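Local coordinates for mialostatin (Ixodes ricinus, PDB 6ZTK), which inhibits cysteine cathepsins of the tick midgut and of the host, and so restrains the digestion of blood proteins, at residues 48-53 with 117-122. Sequence-based numbering, arbitrary orientation. Where two conformers were deposited one is given.
Sequences HYAVST and SIIYTV. With TRT (fragment of triton X-100), chain C; SO4 (sulfate ion), chain D.
Ile119 reaches from strand 117-122 toward the helix and brings its terminal methyl against both Ala50 and Tyr49 on helix 41-52. CG1 lies anti to the carbonyl carbon (chi1 -58°) and the chain then runs on extended, which carries CD1 to the helix: it ends 4.1 Å from Ala50 CB and 4.2 Å from Tyr49 CD2. The methyl meets the tyrosine at the ring edge, near its plane, not over a face. With CG trans to the backbone N (chi1 175°), the Tyr49 ring swings beside its own carbonyl carbon and presents that edge to the methyl, while one face takes Thr53 CG2, four residues on, offset toward the rim. Val130 of strand 127-136 also touches Tyr49, and Lys128 makes a cation-pi contact with the ring.

Ala50, with its short side chain, turns its CB toward the strand. This CB stands 3.6 Å from Ser117 OG, a van der Waals contact. That hydroxyl is hydrogen-bonded instead to Ser132 O on the adjacent strand 127-136, so a buried polar atom is satisfied within the sheet while the same oxygen also packs against the Ala50 methyl. On the helix side, Ala50 O receives both Thr53 N and Thr53 OG1, the latter at 2.7 Å.

Helix and strand run nearly perpendicular, at 102°, with axes 9.4 Å apart, the cystatin arrangement of one helix laid across an antiparallel sheet. Alternation along the strand turns Ser117 and Ile119 to the helix, whereas Tyr120 receives C16 of the bound Triton fragment over its ring centre, 3.7 Å above the plane. No hydrogen bond joins the two segments: they meet here through van der Waals packing, mostly apolar, with Ser117 OG bonded within the sheet and Ala50 O bonded to Thr53.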
ATOM      1  N   HIS A  48       3.485  -1.159  -0.894  1.00 14.15           N
ATOM      2  CA  HIS A  48       3.381  -2.592  -1.250  1.00 15.61           C
ATOM      3  C   HIS A  48       3.137  -3.414   0.032  1.00 14.63           C
ATOM      4  O   HIS A  48       2.321  -4.340  -0.001  1.00 14.88           O
ATOM      5  CB  HIS A  48       4.620  -3.055  -1.995  1.00 15.62           C
ATOM      6  CG  HIS A  48       4.583  -2.697  -3.445  1.00 18.05           C
ATOM      7  ND1 HIS A  48       3.770  -3.369  -4.355  1.00 17.33           N
ATOM      8  CD2 HIS A  48       5.238  -1.739  -4.147  1.00 17.64           C
ATOM      9  CE1 HIS A  48       3.888  -2.763  -5.545  1.00 18.03           C
ATOM     10  NE2 HIS A  48       4.756  -1.756  -5.445  1.00 17.90           N
ATOM     11  N   TYR A  49       3.800  -3.046   1.124  1.00 13.86           N
ATOM     12  CA  TYR A  49       3.516  -3.743   2.391  1.00 14.37           C
ATOM     13  C   TYR A  49       2.017  -3.634   2.709  1.00 14.84           C
ATOM     14  O   TYR A  49       1.339  -4.601   3.025  1.00 13.86           O
ATOM     15  CB  TYR A  49       4.380  -3.280   3.549  1.00 15.00           C
ATOM     16  CG  TYR A  49       3.940  -3.935   4.809  1.00 16.05           C
ATOM     17  CD1 TYR A  49       4.161  -5.287   5.047  1.00 18.36           C
ATOM     18  CD2 TYR A  49       3.267  -3.203   5.779  1.00 18.96           C
ATOM     19  CE1 TYR A  49       3.710  -5.890   6.229  1.00 20.53           C
ATOM     20  CE2 TYR A  49       2.853  -3.798   6.954  1.00 19.88           C
ATOM     21  CZ  TYR A  49       3.013  -5.140   7.144  1.00 22.35           C
ATOM     22  OH  TYR A  49       2.562  -5.701   8.339  1.00 24.25           O
ATOM     23  N   ALA A  50       1.464  -2.415   2.623  1.00 13.41           N
ATOM     24  CA  ALA A  50       0.069  -2.190   2.987  1.00 13.56           C
ATOM     25  C   ALA A  50      -0.824  -3.081   2.142  1.00 13.94           C
ATOM     26  O   ALA A  50      -1.736  -3.719   2.627  1.00 13.90           O
ATOM     27  CB  ALA A  50      -0.272  -0.722   2.804  1.00 13.24           C
ATOM     28  N   VAL A  51      -0.644  -3.089   0.808  1.00 12.48           N
ATOM     29  CA  VAL A  51      -1.558  -3.893  -0.081  0.50 13.45           C
ATOM     30  C   VAL A  51      -1.418  -5.381   0.237  1.00 13.74           C
ATOM     31  O   VAL A  51      -2.433  -6.084   0.141  1.00 15.11           O
ATOM     32  CB  VAL A  51      -1.373  -3.694  -1.609  0.50 13.54           C
ATOM     33  CG1 VAL A  51      -1.580  -2.256  -1.996  0.50 12.74           C
ATOM     34  CG2 VAL A  51      -0.118  -4.266  -2.222  0.50 14.68           C
ATOM     35  N   SER A  52      -0.255  -5.792   0.688  1.00 13.50           N
ATOM     36  CA  SER A  52      -0.015  -7.241   0.986  1.00 15.97           C
ATOM     37  C   SER A  52      -0.884  -7.677   2.167  1.00 16.43           C
ATOM     38  O   SER A  52      -1.053  -8.906   2.336  1.00 17.35           O
ATOM     39  CB  SER A  52       1.400  -7.515   1.255  1.00 16.14           C
ATOM     40  OG  SER A  52       1.855  -7.195   2.539  1.00 16.01           O
ATOM     41  N   THR A  53      -1.371  -6.756   3.001  1.00 14.57           N
ATOM     42  CA  THR A  53      -2.150  -7.115   4.222  1.00 15.04           C
ATOM     43  C   THR A  53      -3.640  -7.247   3.912  1.00 16.20           C
ATOM     44  O   THR A  53      -4.429  -7.588   4.817  1.00 17.03           O
ATOM     45  CB  THR A  53      -1.888  -6.102   5.343  1.00 14.45           C
ATOM     46  OG1 THR A  53      -2.553  -4.866   4.988  1.00 15.29           O
ATOM     47  CG2 THR A  53      -0.439  -5.903   5.657  1.00 14.74           C
ATOM     48  N   SER A 117      -3.697   4.563   3.388  1.00 12.61           N
ATOM     49  CA  SER A 117      -3.315   3.608   4.454  1.00 12.72           C
ATOM     50  C   SER A 117      -2.347   4.284   5.395  1.00 13.12           C
ATOM     51  O   SER A 117      -1.453   4.976   4.932  1.00 13.52           O
ATOM     52  CB  SER A 117      -2.706   2.372   3.848  1.00 13.50           C
ATOM     53  OG  SER A 117      -2.351   1.424   4.845  1.00 13.70           O
ATOM     54  N   ILE A 118      -2.582   4.110   6.712  1.00 12.93           N
ATOM     55  CA  ILE A 118      -1.616   4.569   7.721  1.00 13.84           C
ATOM     56  C   ILE A 118      -0.847   3.361   8.254  1.00 14.69           C
ATOM     57  O   ILE A 118      -1.492   2.405   8.663  1.00 14.19           O
ATOM     58  CB  ILE A 118      -2.310   5.334   8.837  1.00 15.80           C
ATOM     59  CG1 ILE A 118      -2.952   6.596   8.270  1.00 17.15           C
ATOM     60  CG2 ILE A 118      -1.306   5.649   9.905  1.00 17.69           C
ATOM     61  CD1 ILE A 118      -3.869   7.301   9.253  1.00 19.26           C
ATOM     62  N   ILE A 119       0.464   3.466   8.249  1.00 14.19           N
ATOM     63  CA  ILE A 119       1.362   2.404   8.750  1.00 15.58           C
ATOM     64  C   ILE A 119       2.120   2.959   9.956  1.00 15.24           C
ATOM     65  O   ILE A 119       2.770   4.013   9.849  1.00 14.91           O
ATOM     66  CB  ILE A 119       2.298   1.919   7.661  1.00 16.51           C
ATOM     67  CG1 ILE A 119       1.499   1.405   6.463  1.00 21.44           C
ATOM     68  CG2 ILE A 119       3.213   0.842   8.205  1.00 16.72           C
ATOM     69  CD1 ILE A 119       2.405   0.876   5.425  1.00 27.86           C
ATOM     70  N   TYR A 120       2.041   2.215  11.044  1.00 14.68           N
ATOM     71  CA  TYR A 120       2.829   2.498  12.271  1.00 14.45           C
ATOM     72  C   TYR A 120       4.126   1.706  12.201  1.00 14.46           C
ATOM     73  O   TYR A 120       4.074   0.489  11.933  1.00 15.40           O
ATOM     74  CB  TYR A 120       2.020   2.081  13.475  1.00 14.74           C
ATOM     75  CG  TYR A 120       2.735   2.074  14.783  1.00 16.07           C
ATOM     76  CD1 TYR A 120       3.043   3.251  15.424  1.00 15.88           C
ATOM     77  CD2 TYR A 120       3.051   0.879  15.382  1.00 18.17           C
ATOM     78  CE1 TYR A 120       3.690   3.284  16.641  1.00 16.31           C
ATOM     79  CE2 TYR A 120       3.703   0.882  16.618  1.00 20.03           C
ATOM     80  CZ  TYR A 120       4.010   2.082  17.240  1.00 18.48           C
ATOM     81  OH  TYR A 120       4.615   2.068  18.475  1.00 23.55           O
ATOM     82  N   THR A 121       5.252   2.336  12.446  1.00 13.08           N
ATOM     83  CA  THR A 121       6.532   1.602  12.486  1.00 15.43           C
ATOM     84  C   THR A 121       7.310   1.936  13.739  1.00 16.14           C
ATOM     85  O   THR A 121       7.200   3.037  14.310  1.00 14.24           O
ATOM     86  CB  THR A 121       7.389   1.923  11.261  1.00 15.13           C
ATOM     87  OG1 THR A 121       7.967   3.227  11.327  1.00 15.08           O
ATOM     88  CG2 THR A 121       6.624   1.802   9.970  1.00 16.73           C
ATOM     89  N   VAL A 122       8.136   0.967  14.145  1.00 16.84           N
ATOM     90  CA  VAL A 122       9.127   1.172  15.230  1.00 17.19           C
ATOM     91  C   VAL A 122      10.463   0.766  14.621  1.00 18.38           C
ATOM     92  O   VAL A 122      10.784  -0.415  14.516  1.00 21.37           O
ATOM     93  CB  VAL A 122       8.741   0.423  16.506  1.00 17.85           C
ATOM     94  CG1 VAL A 122       9.770   0.763  17.572  1.00 20.35           C
ATOM     95  CG2 VAL A 122       7.329   0.688  16.972  1.00 20.25           C
TER
HETATM   96  O24 TRT C 501      -4.470  -2.518  19.791  0.50 26.37           O
HETATM   97  C23 TRT C 501      -3.093  -2.602  19.561  0.50 30.51           C
HETATM   98  C22 TRT C 501      -2.899  -2.830  18.082  0.50 33.55           C
HETATM   99  O21 TRT C 501      -2.034  -1.836  17.536  0.50 30.06           O
HETATM  100  C20 TRT C 501      -2.692  -0.658  17.081  0.50 26.66           C
HETATM  101  C19 TRT C 501      -2.077   0.551  17.752  0.50 26.39           C
HETATM  102  O18 TRT C 501      -0.679   0.588  17.493  0.50 24.14           O
HETATM  103  C17 TRT C 501       0.056   1.412  18.405  0.50 20.53           C
HETATM  104  C16 TRT C 501       0.198   2.843  17.902  0.50 21.48           C
HETATM  105  O15 TRT C 501      -0.938   3.186  17.096  0.50 19.11           O
HETATM  106  C12 TRT C 501      -1.218   4.515  16.858  0.50 16.29           C
HETATM  107  C13 TRT C 501      -0.239   5.464  16.613  0.50 15.63           C
HETATM  108  C14 TRT C 501      -0.593   6.785  16.369  0.50 16.83           C
HETATM  109  C11 TRT C 501      -2.545   4.888  16.819  0.50 15.54           C
HETATM  110  C10 TRT C 501      -2.883   6.199  16.544  0.50 14.90           C
HETATM  111  C9  TRT C 501      -1.932   7.186  16.344  0.50 15.54           C
HETATM  112  C6  TRT C 501      -2.342   8.658  16.170  0.50 15.81           C
HETATM  113  C8  TRT C 501      -2.193   9.160  17.607  0.50 16.90           C
HETATM  114  C7  TRT C 501      -3.810   8.886  15.781  0.50 15.40           C
HETATM  115  C5  TRT C 501      -1.329   9.526  15.376  0.50 15.22           C
HETATM  116  C1  TRT C 501      -1.225   9.512  13.836  0.50 15.08           C
HETATM  117  C2  TRT C 501      -2.359  10.347  13.254  0.50 16.56           C
HETATM  118  C4  TRT C 501      -1.316   8.101  13.288  0.50 15.21           C
HETATM  119  C3  TRT C 501       0.121  10.109  13.413  0.50 14.40           C
HETATM  120  S   SO4 D 502       5.855   0.896  -7.262  1.00107.04           S
HETATM  121  O1  SO4 D 502       4.727  -0.007  -7.301  1.00 90.21           O
HETATM  122  O2  SO4 D 502       5.429   2.215  -6.836  1.00 94.98           O
HETATM  123  O3  SO4 D 502       6.407   0.975  -8.590  1.00108.80           O
HETATM  124  O4  SO4 D 502       6.871   0.402  -6.353  1.00 69.13           O